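PDB 2WLR: thiosulfate sulfurtransferase YnjE from Escherichia coli, which transfers the sulfane sulfur of thiosulfate to cyanide, giving thiocyanate and sulfite, as a monomeric periplasmic enzyme built from rhodanese domains. Local coordinates for residues 26-31 against 337-342; 32-37 against 128-133; 331-336 against 347-352; 341-346 against 379-384. All blocks are in the same frame, centred on the assembly; numbering follows the deposited sequence.

Interaction 1: residues 26-31 against 337-342; sequences RPSAFY and DGTMRS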
loop_
_atom_site.group_PDB
_atom_site.type_symbol
_atom_site.label_atom_id
_atom_site.label_comp_id
_atom_site.label_asym_id
_atom_site.label_seq_id
_atom_site.Cartn_x
_atom_site.Cartn_y
_atom_site.Cartn_z
ATOM N N ARG A 26 -7.440 -14.386 8.880
ATOM C CA ARG A 26 -6.460 -13.678 9.676
ATOM C C ARG A 26 -6.302 -12.227 9.192
ATOM O O ARG A 26 -6.669 -11.917 8.092
ATOM C CB ARG A 26 -5.107 -14.369 9.500
ATOM C CG ARG A 26 -5.076 -15.782 10.010
ATOM C CD ARG A 26 -3.744 -16.445 9.785
ATOM N NE ARG A 26 -3.474 -16.530 8.368
ATOM C CZ ARG A 26 -2.314 -16.928 7.853
ATOM N NH1 ARG A 26 -1.299 -17.271 8.642
ATOM N NH2 ARG A 26 -2.141 -16.935 6.560
ATOM N N PRO A 27 -5.685 -11.370 9.996
ATOM C CA PRO A 27 -5.354 -10.034 9.499
ATOM C C PRO A 27 -4.458 -10.110 8.260
ATOM O O PRO A 27 -3.723 -11.079 8.036
ATOM C CB PRO A 27 -4.608 -9.393 10.670
ATOM C CG PRO A 27 -5.126 -10.093 11.855
ATOM C CD PRO A 27 -5.371 -11.503 11.433
ATOM N N SER A 28 -4.490 -9.061 7.468
ATOM C CA SER A 28 -3.803 -9.077 6.191
ATOM C C SER A 28 -2.282 -9.216 6.291
ATOM O O SER A 28 -1.654 -9.706 5.396
ATOM C CB SER A 28 -4.181 -7.864 5.343
ATOM O OG SER A 28 -3.708 -6.660 5.918
ATOM N N ALA A 29 -1.698 -8.780 7.403
ATOM C CA ALA A 29 -0.282 -8.924 7.569
ATOM C C ALA A 29 0.134 -10.366 7.389
ATOM O O ALA A 29 1.114 -10.659 6.719
ATOM C CB ALA A 29 0.140 -8.446 8.924
ATOM N N PHE A 30 -0.652 -11.268 7.959
ATOM C CA PHE A 30 -0.320 -12.699 7.902
ATOM C C PHE A 30 -0.675 -13.267 6.532
ATOM O O PHE A 30 0.072 -14.056 5.970
ATOM C CB PHE A 30 -0.958 -13.458 9.062
ATOM C CG PHE A 30 -0.619 -12.884 10.414
ATOM C CD1 PHE A 30 0.693 -12.675 10.770
ATOM C CD2 PHE A 30 -1.611 -12.499 11.276
ATOM C CE1 PHE A 30 1.027 -12.115 11.992
ATOM C CE2 PHE A 30 -1.293 -11.954 12.514
ATOM C CZ PHE A 30 0.025 -11.758 12.861
ATOM N N TYR A 31 -1.801 -12.880 5.998
ATOM C CA TYR A 31 -2.158 -13.233 4.626
ATOM C C TYR A 31 -1.036 -12.821 3.669
ATOM O O TYR A 31 -0.680 -13.563 2.774
ATOM C CB TYR A 31 -3.471 -12.538 4.245
ATOM C CG TYR A 31 -3.942 -12.731 2.828
ATOM C CD1 TYR A 31 -4.649 -13.832 2.432
ATOM C CD2 TYR A 31 -3.665 -11.781 1.882
ATOM C CE1 TYR A 31 -5.101 -13.990 1.161
ATOM C CE2 TYR A 31 -4.112 -11.940 0.570
ATOM C CZ TYR A 31 -4.818 -13.035 0.234
ATOM O OH TYR A 31 -5.267 -13.210 -1.069
ATOM N N ASP A 337 -9.808 -1.725 7.593
ATOM C CA ASP A 337 -8.925 -1.230 8.649
ATOM C C ASP A 337 -7.795 -0.339 8.128
ATOM O O ASP A 337 -6.878 0.007 8.885
ATOM C CB ASP A 337 -8.340 -2.410 9.445
ATOM C CG ASP A 337 -7.465 -3.322 8.599
ATOM O OD1 ASP A 337 -7.285 -3.013 7.393
ATOM O OD2 ASP A 337 -6.948 -4.304 9.178
ATOM N N GLY A 338 -7.839 0.017 6.847
ATOM C CA GLY A 338 -6.897 0.949 6.288
ATOM C C GLY A 338 -5.642 0.337 5.679
ATOM O O GLY A 338 -4.865 1.032 5.066
ATOM N N THR A 339 -5.492 -0.972 5.836
ATOM C CA THR A 339 -4.355 -1.696 5.292
ATOM C C THR A 339 -4.493 -1.940 3.802
ATOM O O THR A 339 -5.573 -1.824 3.259
ATOM C CB THR A 339 -4.168 -3.042 6.043
ATOM O OG1 THR A 339 -5.329 -3.874 5.883
ATOM C CG2 THR A 339 -3.862 -2.792 7.517
HETATM N N MSE A 340 -3.398 -2.304 3.147
HETATM C CA MSE A 340 -3.394 -2.529 1.708
HETATM C C MSE A 340 -4.279 -3.694 1.354
HETATM O O MSE A 340 -4.131 -4.814 1.893
HETATM C CB MSE A 340 -1.962 -2.794 1.197
HETATM C CG MSE A 340 -1.876 -2.850 -0.327
HETATM SE SE MSE A 340 -0.300 -3.714 -0.980
HETATM C CE MSE A 340 -0.826 -5.510 -0.525
ATOM N N ARG A 341 -5.187 -3.485 0.385
ATOM C CA ARG A 341 -6.012 -4.572 -0.160
ATOM C C ARG A 341 -5.157 -5.657 -0.792
ATOM O O ARG A 341 -4.008 -5.403 -1.163
ATOM C CB ARG A 341 -6.971 -4.047 -1.220
ATOM C CG ARG A 341 -8.099 -3.243 -0.653
ATOM C CD ARG A 341 -8.965 -2.751 -1.797
ATOM N NE ARG A 341 -9.740 -3.833 -2.380
ATOM C CZ ARG A 341 -10.350 -3.783 -3.556
ATOM N NH1 ARG A 341 -10.263 -2.698 -4.325
ATOM N NH2 ARG A 341 -11.061 -4.825 -3.964
ATOM N N SER A 342 -5.711 -6.858 -0.929
ATOM C CA SER A 342 -4.930 -7.974 -1.458
ATOM C C SER A 342 -4.323 -7.679 -2.823
ATOM O O SER A 342 -4.950 -7.042 -3.687
ATOM C CB SER A 342 -5.747 -9.252 -1.483
ATOM O OG SER A 342 -6.275 -9.535 -2.729
HETATM O O HOH W 1 -2.353 -5.481 3.883
HETATM O O HOH W 2 -5.478 -6.274 7.980
#
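S28 and T339 share water 2, which accepts from S28 N at 3.0 Å and donates to D337 OD2 at 2.7 Å and, over a longer reach, to T339 OG1. The polar seam joins two rhodanese regions remote in sequence, the start of helix 28-32 in the first and the loop before helix 343-351 in the third. It illustrates how a helix start can meet a loop through shared waters. The loop holds an Asx turn, in which D337 OD1 accepts from T339 N at 3.1 Å with an N-H...O angle of 164°; the donor comes from above the carboxylate plane. One oxygen of D337 thus shapes its own loop while the other holds the water. S28 OG lies 3.2 Å from T339 OG1, and its torsion (chi1 67°), which sets it between its own N and carbonyl carbon, also leaves it 2.7 Å from water 1. Water 1 also lies 2.8 Å from M340 O and can donate to it, though other acceptors compete for its protons; through it S28 probably reaches the loop backbone. Farther along, the contact turns apolar. The Y31 ring extends from its helix with CG anti to the backbone N (chi1 176°); its hydroxyl is bonded to A48 O and its ring is stacked with H44, while Y31 CE2 rests 3.8 Å from S342 CB.

Interaction 2: residues 32-37 against 128-133; sequences NGWPQT and PQWLHD
W34 and W130 carry this contact by themselves, indole against indole. The aromatic part is an oblique pairing: the six-membered ring of W34 and the five-membered ring of W130 have centroids 4.4 Å apart and planes inclined at 50°. W34 leads with its benzo rim, CH2 lying 3.6 Å above one face of W130 and offset toward the rim, while W34 CZ3 comes 3.3 Å from W130 NE1. With CG anti to the backbone N (chi1 177°), W130 holds its indole out from helix 128-135 to meet that rim. The polar bonds go to third parties, W34 NE1 to L125 O and W130 NE1 to T141 O, which helps fix how each indole is turned. A leucine in place of W130 would probably leave T141 O without its donor and open a gap beside the W34 rim. Y127 and F122, by contrast, meet W34 edge-to-face, making an aromatic cluster between the first and second rhodanese regions. W34 enters it after G33, whose positive phi closes helix 28-32 in a Schellman motif.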
loop_
_atom_site.group_PDB
_atom_site.type_symbol
_atom_site.label_atom_id
_atom_site.label_comp_id
_atom_site.label_asym_id
_atom_site.label_seq_id
_atom_site.Cartn_x
_atom_site.Cartn_y
_atom_site.Cartn_z
ATOM N N ASN A 32 -0.494 -11.620 3.858
ATOM C CA ASN A 32 0.538 -11.100 2.965
ATOM C C ASN A 32 1.849 -11.882 3.022
ATOM O O ASN A 32 2.654 -11.828 2.091
ATOM C CB ASN A 32 0.835 -9.629 3.249
ATOM C CG ASN A 32 -0.309 -8.697 2.908
ATOM O OD1 ASN A 32 -1.201 -9.034 2.117
ATOM N ND2 ASN A 32 -0.216 -7.474 3.409
ATOM N N GLY A 33 2.107 -12.536 4.149
ATOM C CA GLY A 33 3.352 -13.291 4.299
ATOM C C GLY A 33 4.040 -13.203 5.639
ATOM O O GLY A 33 4.911 -14.021 5.903
ATOM N N TRP A 34 3.692 -12.273 6.504
ATOM C CA TRP A 34 4.329 -12.224 7.819
ATOM C C TRP A 34 3.997 -13.513 8.561
ATOM O O TRP A 34 2.854 -13.891 8.702
ATOM C CB TRP A 34 3.859 -11.052 8.631
ATOM C CG TRP A 34 4.398 -9.769 8.127
ATOM C CD1 TRP A 34 3.734 -8.839 7.369
ATOM C CD2 TRP A 34 5.724 -9.255 8.309
ATOM N NE1 TRP A 34 4.557 -7.826 7.064
ATOM C CE2 TRP A 34 5.771 -8.010 7.666
ATOM C CE3 TRP A 34 6.861 -9.704 8.986
ATOM C CZ2 TRP A 34 6.918 -7.219 7.639
ATOM C CZ3 TRP A 34 7.987 -8.938 8.953
ATOM C CH2 TRP A 34 8.009 -7.682 8.327
ATOM N N PRO A 35 5.034 -14.212 9.061
ATOM C CA PRO A 35 4.710 -15.386 9.873
ATOM C C PRO A 35 4.108 -15.010 11.237
ATOM O O PRO A 35 4.433 -13.969 11.803
ATOM C CB PRO A 35 6.067 -16.083 10.024
ATOM C CG PRO A 35 6.999 -15.429 9.087
ATOM C CD PRO A 35 6.468 -14.069 8.795
ATOM N N GLN A 36 3.288 -15.885 11.787
ATOM C CA GLN A 36 2.688 -15.649 13.090
ATOM C C GLN A 36 3.685 -15.896 14.227
ATOM O O GLN A 36 3.454 -15.441 15.336
ATOM C CB GLN A 36 1.427 -16.491 13.256
ATOM C CG GLN A 36 0.335 -16.116 12.215
ATOM C CD GLN A 36 -0.955 -16.850 12.413
ATOM O OE1 GLN A 36 -1.279 -17.778 11.668
ATOM N NE2 GLN A 36 -1.738 -16.403 13.397
ATOM N N THR A 37 4.735 -16.663 13.941
ATOM C CA THR A 37 5.837 -16.934 14.894
ATOM C C THR A 37 7.106 -16.989 14.055
ATOM O O THR A 37 7.061 -17.195 12.846
ATOM C CB THR A 37 5.691 -18.308 15.562
ATOM O OG1 THR A 37 5.603 -19.320 14.555
ATOM C CG2 THR A 37 4.445 -18.352 16.445
ATOM N N PRO A 128 1.912 -3.294 13.357
ATOM C CA PRO A 128 2.296 -2.717 14.661
ATOM C C PRO A 128 3.077 -3.624 15.599
ATOM O O PRO A 128 4.122 -3.215 16.128
ATOM C CB PRO A 128 0.951 -2.279 15.258
ATOM C CG PRO A 128 0.144 -1.931 14.063
ATOM C CD PRO A 128 0.514 -3.003 13.050
ATOM N N GLN A 129 2.608 -4.834 15.834
ATOM C CA GLN A 129 3.330 -5.715 16.740
ATOM C C GLN A 129 4.777 -5.923 16.325
ATOM O O GLN A 129 5.684 -5.991 17.163
ATOM C CB GLN A 129 2.621 -7.055 16.911
ATOM C CG GLN A 129 3.172 -7.833 18.109
ATOM C CD GLN A 129 2.910 -7.138 19.443
ATOM O OE1 GLN A 129 1.787 -6.680 19.703
ATOM N NE2 GLN A 129 3.945 -7.014 20.266
ATOM N N TRP A 130 5.023 -6.002 15.027
ATOM C CA TRP A 130 6.374 -6.238 14.520
ATOM C C TRP A 130 7.256 -5.084 14.944
ATOM O O TRP A 130 8.358 -5.269 15.444
ATOM C CB TRP A 130 6.365 -6.357 12.988
ATOM C CG TRP A 130 7.719 -6.540 12.355
ATOM C CD1 TRP A 130 8.354 -7.733 12.124
ATOM C CD2 TRP A 130 8.604 -5.518 11.866
ATOM N NE1 TRP A 130 9.559 -7.520 11.522
ATOM C CE2 TRP A 130 9.749 -6.169 11.352
ATOM C CE3 TRP A 130 8.558 -4.117 11.828
ATOM C CZ2 TRP A 130 10.820 -5.464 10.817
ATOM C CZ3 TRP A 130 9.616 -3.435 11.282
ATOM C CH2 TRP A 130 10.734 -4.113 10.780
ATOM N N LEU A 131 6.758 -3.870 14.745
ATOM C CA LEU A 131 7.536 -2.689 15.040
ATOM C C LEU A 131 7.742 -2.567 16.536
ATOM O O LEU A 131 8.807 -2.181 16.982
ATOM C CB LEU A 131 6.809 -1.475 14.494
ATOM C CG LEU A 131 7.512 -0.138 14.581
ATOM C CD1 LEU A 131 8.917 -0.236 13.996
ATOM C CD2 LEU A 131 6.650 0.882 13.843
ATOM N N HIS A 132 6.718 -2.872 17.316
ATOM C CA HIS A 132 6.883 -2.838 18.761
ATOM C C HIS A 132 7.962 -3.847 19.184
ATOM O O HIS A 132 8.877 -3.502 19.945
ATOM C CB HIS A 132 5.556 -3.088 19.445
ATOM C CG HIS A 132 5.656 -3.106 20.928
ATOM N ND1 HIS A 132 5.990 -1.995 21.669
ATOM C CD2 HIS A 132 5.481 -4.115 21.808
ATOM C CE1 HIS A 132 6.008 -2.318 22.950
ATOM N NE2 HIS A 132 5.718 -3.602 23.062
ATOM N N ASP A 133 7.868 -5.070 18.701
ATOM C CA ASP A 133 8.874 -6.090 19.039
ATOM C C ASP A 133 10.275 -5.644 18.634
ATOM O O ASP A 133 11.226 -5.823 19.415
ATOM C CB ASP A 133 8.558 -7.450 18.389
ATOM C CG ASP A 133 7.316 -8.119 18.959
ATOM O OD1 ASP A 133 6.868 -7.752 20.053
ATOM O OD2 ASP A 133 6.773 -9.016 18.276
#

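Interaction 3: residues 331-336 against 347-352; sequences EDFHNP and TAMWKA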
loop_
_atom_site.group_PDB
_atom_site.type_symbol
_atom_site.label_atom_id
_atom_site.label_comp_id
_atom_site.label_asym_id
_atom_site.label_seq_id
_atom_site.Cartn_x
_atom_site.Cartn_y
_atom_site.Cartn_z
ATOM N N GLU A 331 -9.574 4.967 -0.946
ATOM C CA GLU A 331 -10.377 3.809 -0.569
ATOM C C GLU A 331 -10.247 2.567 -1.447
ATOM O O GLU A 331 -10.370 1.439 -0.936
ATOM C CB GLU A 331 -11.881 4.159 -0.492
ATOM C CG GLU A 331 -12.265 5.186 0.540
ATOM C CD GLU A 331 -12.346 6.580 -0.045
ATOM O OE1 GLU A 331 -11.615 6.881 -1.028
ATOM O OE2 GLU A 331 -13.136 7.398 0.497
ATOM N N ASP A 332 -9.975 2.744 -2.738
ATOM C CA ASP A 332 -9.886 1.609 -3.653
ATOM C C ASP A 332 -8.705 0.731 -3.365
ATOM O O ASP A 332 -8.612 -0.342 -3.906
ATOM C CB ASP A 332 -9.831 2.057 -5.124
ATOM C CG ASP A 332 -11.051 2.850 -5.560
ATOM O OD1 ASP A 332 -12.126 2.595 -4.996
ATOM O OD2 ASP A 332 -10.947 3.714 -6.481
ATOM N N PHE A 333 -7.772 1.220 -2.559
ATOM C CA PHE A 333 -6.589 0.448 -2.233
ATOM C C PHE A 333 -6.579 -0.092 -0.813
ATOM O O PHE A 333 -5.590 -0.753 -0.440
ATOM C CB PHE A 333 -5.383 1.323 -2.490
ATOM C CG PHE A 333 -5.129 1.522 -3.946
ATOM C CD1 PHE A 333 -4.392 0.585 -4.662
ATOM C CD2 PHE A 333 -5.633 2.628 -4.597
ATOM C CE1 PHE A 333 -4.190 0.759 -6.033
ATOM C CE2 PHE A 333 -5.405 2.792 -5.977
ATOM C CZ PHE A 333 -4.682 1.853 -6.658
ATOM N N HIS A 334 -7.643 0.168 -0.034
ATOM C CA HIS A 334 -7.607 -0.099 1.413
ATOM C C HIS A 334 -8.679 -1.083 1.820
ATOM O O HIS A 334 -9.771 -1.091 1.261
ATOM C CB HIS A 334 -7.858 1.157 2.222
ATOM C CG HIS A 334 -6.843 2.238 2.042
ATOM N ND1 HIS A 334 -7.106 3.545 2.368
ATOM C CD2 HIS A 334 -5.577 2.204 1.579
ATOM C CE1 HIS A 334 -6.045 4.284 2.081
ATOM N NE2 HIS A 334 -5.093 3.492 1.620
ATOM N N ASN A 335 -8.319 -1.963 2.756
ATOM C CA ASN A 335 -9.248 -2.779 3.523
ATOM C C ASN A 335 -10.027 -1.917 4.510
ATOM O O ASN A 335 -9.707 -0.739 4.705
ATOM C CB ASN A 335 -8.468 -3.876 4.280
ATOM C CG ASN A 335 -7.817 -4.889 3.371
ATOM O OD1 ASN A 335 -6.655 -5.258 3.569
ATOM N ND2 ASN A 335 -8.521 -5.316 2.371
ATOM N N PRO A 336 -11.004 -2.517 5.213
ATOM C CA PRO A 336 -11.786 -1.718 6.146
ATOM C C PRO A 336 -10.992 -1.165 7.316
ATOM O O PRO A 336 -11.456 -0.240 7.962
ATOM C CB PRO A 336 -12.836 -2.707 6.628
ATOM C CG PRO A 336 -13.074 -3.581 5.443
ATOM C CD PRO A 336 -11.674 -3.794 4.912
ATOM N N THR A 347 -4.165 -6.233 -8.538
ATOM C CA THR A 347 -3.811 -6.732 -9.847
ATOM C C THR A 347 -5.010 -6.773 -10.791
ATOM O O THR A 347 -4.906 -6.341 -11.925
ATOM C CB THR A 347 -3.129 -8.089 -9.764
ATOM O OG1 THR A 347 -1.994 -7.975 -8.892
ATOM C CG2 THR A 347 -2.697 -8.573 -11.143
ATOM N N ALA A 348 -6.146 -7.233 -10.302
ATOM C CA ALA A 348 -7.346 -7.340 -11.159
ATOM C C ALA A 348 -7.879 -5.982 -11.559
ATOM O O ALA A 348 -8.313 -5.774 -12.712
ATOM C CB ALA A 348 -8.404 -8.115 -10.440
HETATM N N MSE A 349 -7.869 -5.033 -10.652
HETATM C CA MSE A 349 -8.414 -3.746 -11.011
HETATM C C MSE A 349 -7.513 -3.043 -12.022
HETATM O O MSE A 349 -8.017 -2.373 -12.931
HETATM C CB MSE A 349 -8.823 -2.893 -9.812
HETATM C CG MSE A 349 -7.807 -2.197 -9.087
HETATM SE SE MSE A 349 -8.730 -1.386 -7.495
HETATM C CE MSE A 349 -7.084 -0.814 -6.688
ATOM N N TRP A 350 -6.198 -3.231 -11.907
ATOM C CA TRP A 350 -5.249 -2.697 -12.892
ATOM C C TRP A 350 -5.360 -3.422 -14.245
ATOM O O TRP A 350 -5.362 -2.772 -15.303
ATOM C CB TRP A 350 -3.811 -2.681 -12.340
ATOM C CG TRP A 350 -3.586 -1.610 -11.305
ATOM C CD1 TRP A 350 -4.378 -0.528 -11.060
ATOM C CD2 TRP A 350 -2.494 -1.523 -10.394
ATOM N NE1 TRP A 350 -3.855 0.218 -10.041
ATOM C CE2 TRP A 350 -2.700 -0.365 -9.624
ATOM C CE3 TRP A 350 -1.359 -2.308 -10.169
ATOM C CZ2 TRP A 350 -1.832 0.033 -8.618
ATOM C CZ3 TRP A 350 -0.496 -1.928 -9.143
ATOM C CH2 TRP A 350 -0.725 -0.753 -8.412
ATOM N N LYS A 351 -5.485 -4.744 -14.206
ATOM C CA LYS A 351 -5.579 -5.522 -15.444
ATOM C C LYS A 351 -6.749 -5.062 -16.277
ATOM O O LYS A 351 -6.638 -4.986 -17.519
ATOM C CB LYS A 351 -5.679 -7.018 -15.169
ATOM C CG LYS A 351 -5.810 -7.877 -16.438
ATOM C CD LYS A 351 -5.879 -9.344 -16.092
ATOM C CE LYS A 351 -5.879 -10.216 -17.334
ATOM N NZ LYS A 351 -6.379 -11.574 -16.957
ATOM N N ALA A 352 -7.857 -4.735 -15.622
ATOM C CA ALA A 352 -9.075 -4.261 -16.321
ATOM C C ALA A 352 -8.840 -2.991 -17.143
ATOM O O ALA A 352 -9.567 -2.723 -18.125
ATOM C CB ALA A 352 -10.228 -4.076 -15.350
#
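The F333 ring has the methyl of selenomethionine M349 on one face and the indole of W350 at its edge. M349 CE makes a CH-pi contact, 3.6 Å from the centroid of the F333 ring and 21° off its normal; SE stands farther out above the same face, a distant Met-aromatic contact. Beyond CG the M349 chain is extended, which carries CE from the helix to the ring and within 3.2 Å of D332 O. At the rim, W350 CZ2 lies 3.6 Å from F333 CE1, near the phenyl plane, with the two ring planes at 55°. The side chain of F333 is about 7 Å from that of R370, which by similarity binds substrate. Cutting F333 back to an alanine would probably leave the M349 methyl without its aromatic platform and the W350 indole with a gap at its side. Through these contacts the 3-10 turn 331-333 packs on helix 343-351, while F333 touches T374 and Y377 of helix 369-380 and W350 meets F363 of strand 360-363.

Interaction 4: residues 341-346 against 379-384; sequences RSADDI and RAMGWK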
loop_
_atom_site.group_PDB
_atom_site.type_symbol
_atom_site.label_atom_id
_atom_site.label_comp_id
_atom_site.label_asym_id
_atom_site.label_seq_id
_atom_site.Cartn_x
_atom_site.Cartn_y
_atom_site.Cartn_z
ATOM N N ARG A 341 -5.187 -3.485 0.385
ATOM C CA ARG A 341 -6.012 -4.572 -0.160
ATOM C C ARG A 341 -5.157 -5.657 -0.792
ATOM O O ARG A 341 -4.008 -5.403 -1.163
ATOM C CB ARG A 341 -6.971 -4.047 -1.220
ATOM C CG ARG A 341 -8.099 -3.243 -0.653
ATOM C CD ARG A 341 -8.965 -2.751 -1.797
ATOM N NE ARG A 341 -9.740 -3.833 -2.380
ATOM C CZ ARG A 341 -10.350 -3.783 -3.556
ATOM N NH1 ARG A 341 -10.263 -2.698 -4.325
ATOM N NH2 ARG A 341 -11.061 -4.825 -3.964
ATOM N N SER A 342 -5.711 -6.858 -0.929
ATOM C CA SER A 342 -4.930 -7.974 -1.458
ATOM C C SER A 342 -4.323 -7.679 -2.823
ATOM O O SER A 342 -4.950 -7.042 -3.687
ATOM C CB SER A 342 -5.747 -9.252 -1.483
ATOM O OG SER A 342 -6.275 -9.535 -2.729
ATOM N N ALA A 343 -3.131 -8.221 -3.030
ATOM C CA ALA A 343 -2.417 -8.035 -4.274
ATOM C C ALA A 343 -3.235 -8.547 -5.439
ATOM O O ALA A 343 -3.237 -7.925 -6.492
ATOM C CB ALA A 343 -1.116 -8.767 -4.229
ATOM N N ASP A 344 -3.965 -9.649 -5.239
ATOM C CA ASP A 344 -4.768 -10.204 -6.330
ATOM C C ASP A 344 -5.820 -9.183 -6.745
ATOM O O ASP A 344 -6.128 -9.032 -7.914
ATOM C CB ASP A 344 -5.452 -11.511 -5.882
ATOM C CG ASP A 344 -4.531 -12.718 -5.911
ATOM O OD1 ASP A 344 -3.394 -12.648 -6.422
ATOM O OD2 ASP A 344 -4.974 -13.773 -5.408
ATOM N N ASP A 345 -6.428 -8.512 -5.776
ATOM C CA ASP A 345 -7.484 -7.570 -6.075
ATOM C C ASP A 345 -6.938 -6.315 -6.777
ATOM O O ASP A 345 -7.509 -5.850 -7.745
ATOM C CB ASP A 345 -8.234 -7.213 -4.807
ATOM C CG ASP A 345 -8.917 -8.423 -4.171
ATOM O OD1 ASP A 345 -9.004 -9.492 -4.827
ATOM O OD2 ASP A 345 -9.347 -8.294 -3.003
ATOM N N ILE A 346 -5.816 -5.789 -6.309
ATOM C CA ILE A 346 -5.171 -4.666 -6.974
ATOM C C ILE A 346 -4.774 -5.061 -8.396
ATOM O O ILE A 346 -5.011 -4.295 -9.347
ATOM C CB ILE A 346 -3.960 -4.142 -6.144
ATOM C CG1 ILE A 346 -4.475 -3.584 -4.821
ATOM C CG2 ILE A 346 -3.203 -3.080 -6.895
ATOM C CD1 ILE A 346 -3.434 -3.215 -3.750
ATOM N N ARG A 379 5.627 -2.018 -5.653
ATOM C CA ARG A 379 6.951 -2.474 -5.265
ATOM C C ARG A 379 6.864 -3.717 -4.358
ATOM O O ARG A 379 7.533 -4.734 -4.611
ATOM C CB ARG A 379 7.682 -1.335 -4.565
ATOM C CG ARG A 379 9.061 -1.698 -4.045
ATOM C CD ARG A 379 9.688 -0.515 -3.335
ATOM N NE ARG A 379 10.926 -0.809 -2.602
ATOM C CZ ARG A 379 11.073 -0.796 -1.281
ATOM N NH1 ARG A 379 10.056 -0.606 -0.452
ATOM N NH2 ARG A 379 12.276 -1.050 -0.769
ATOM N N ALA A 380 5.990 -3.674 -3.342
ATOM C CA ALA A 380 5.787 -4.801 -2.409
ATOM C C ALA A 380 5.207 -6.016 -3.150
ATOM O O ALA A 380 5.483 -7.186 -2.819
ATOM C CB ALA A 380 4.866 -4.361 -1.288
HETATM N N MSE A 381 4.429 -5.738 -4.187
HETATM C CA MSE A 381 3.829 -6.756 -5.050
HETATM C C MSE A 381 4.819 -7.372 -6.024
HETATM O O MSE A 381 4.453 -8.287 -6.776
HETATM C CB MSE A 381 2.665 -6.145 -5.825
HETATM C CG MSE A 381 1.449 -5.941 -4.976
HETATM SE SE MSE A 381 0.135 -4.651 -5.692
HETATM C CE MSE A 381 -0.496 -5.466 -7.283
ATOM N N GLY A 382 6.036 -6.832 -6.086
ATOM C CA GLY A 382 7.084 -7.392 -6.914
ATOM C C GLY A 382 7.065 -6.896 -8.341
ATOM O O GLY A 382 7.720 -7.488 -9.198
ATOM N N TRP A 383 6.355 -5.801 -8.627
ATOM C CA TRP A 383 6.361 -5.265 -9.979
ATOM C C TRP A 383 7.743 -4.653 -10.215
ATOM O O TRP A 383 8.205 -3.858 -9.406
ATOM C CB TRP A 383 5.251 -4.225 -10.145
ATOM C CG TRP A 383 3.905 -4.830 -10.229
ATOM C CD1 TRP A 383 3.454 -5.954 -9.588
ATOM C CD2 TRP A 383 2.856 -4.411 -11.097
ATOM N NE1 TRP A 383 2.166 -6.229 -9.993
ATOM C CE2 TRP A 383 1.773 -5.293 -10.913
ATOM C CE3 TRP A 383 2.716 -3.352 -11.991
ATOM C CZ2 TRP A 383 0.569 -5.155 -11.619
ATOM C CZ3 TRP A 383 1.528 -3.214 -12.703
ATOM C CH2 TRP A 383 0.465 -4.110 -12.512
ATOM N N LYS A 384 8.407 -5.056 -11.294
ATOM C CA LYS A 384 9.857 -4.828 -11.426
ATOM C C LYS A 384 10.185 -3.497 -12.078
ATOM O O LYS A 384 11.315 -3.038 -11.986
ATOM C CB LYS A 384 10.536 -5.958 -12.213
ATOM C CG LYS A 384 10.410 -7.328 -11.567
ATOM C CD LYS A 384 11.178 -8.405 -12.313
ATOM C CE LYS A 384 10.968 -9.790 -11.680
ATOM N NZ LYS A 384 9.538 -10.276 -11.788
#
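This is apolar packing between the first turn of helix 343-351, through A343 and I346, and selenomethionine M381 near the C-terminal end of helix 369-380, within the third rhodanese domain and away from the catalytic site. M381 supplies the whole far side. Its CG lies 3.9 Å from A343 CB, and its methyl turns onto the branched I346, with M381 CE 3.6 Å from I346 CG2 and M381 SE 3.9 Å from it. The bend at the end of the M381 chain (chi3 65°) turns CE toward I346 and brings it 3.8 Å from A343 O. Both helix ends that meet here carry standard terminal motifs. S342 is the N-cap of helix 343-351, its OG accepting from D345 N at 3.2 Å with an N-H...O angle of 156°, and G382, at positive phi, forms a Schellman motif after helix 369-380, with G382 N bonded to R379 O. Next to M381, T347 and W350 extend the same helix face, and the edge of the W383 ring is met in its plane by M381 O.

In the fold
Interactions 1 and 2 join different rhodanese regions, whereas interactions 3 and 4 work within the third, both using helix 343-351. Interactions 1, 2 and 4 are buried and interaction 3 only partly so. Chemistry follows place: waters and hydroxyls fill the seam of interaction 1, tryptophans alone make interaction 2, and selenomethionine methyls serve interactions 3 and 4, against a ring in one and aliphatic groups in the other. Interaction 1 uses helix 28-32 and interaction 2 the loop that leaves it, joined by a probable hydrogen bond from W34 N to A29 O. R341, common to interactions 1 and 4, ties them to interaction 3 through its probable backbone bond to F333. Interaction 2 touches neither 3 nor 4.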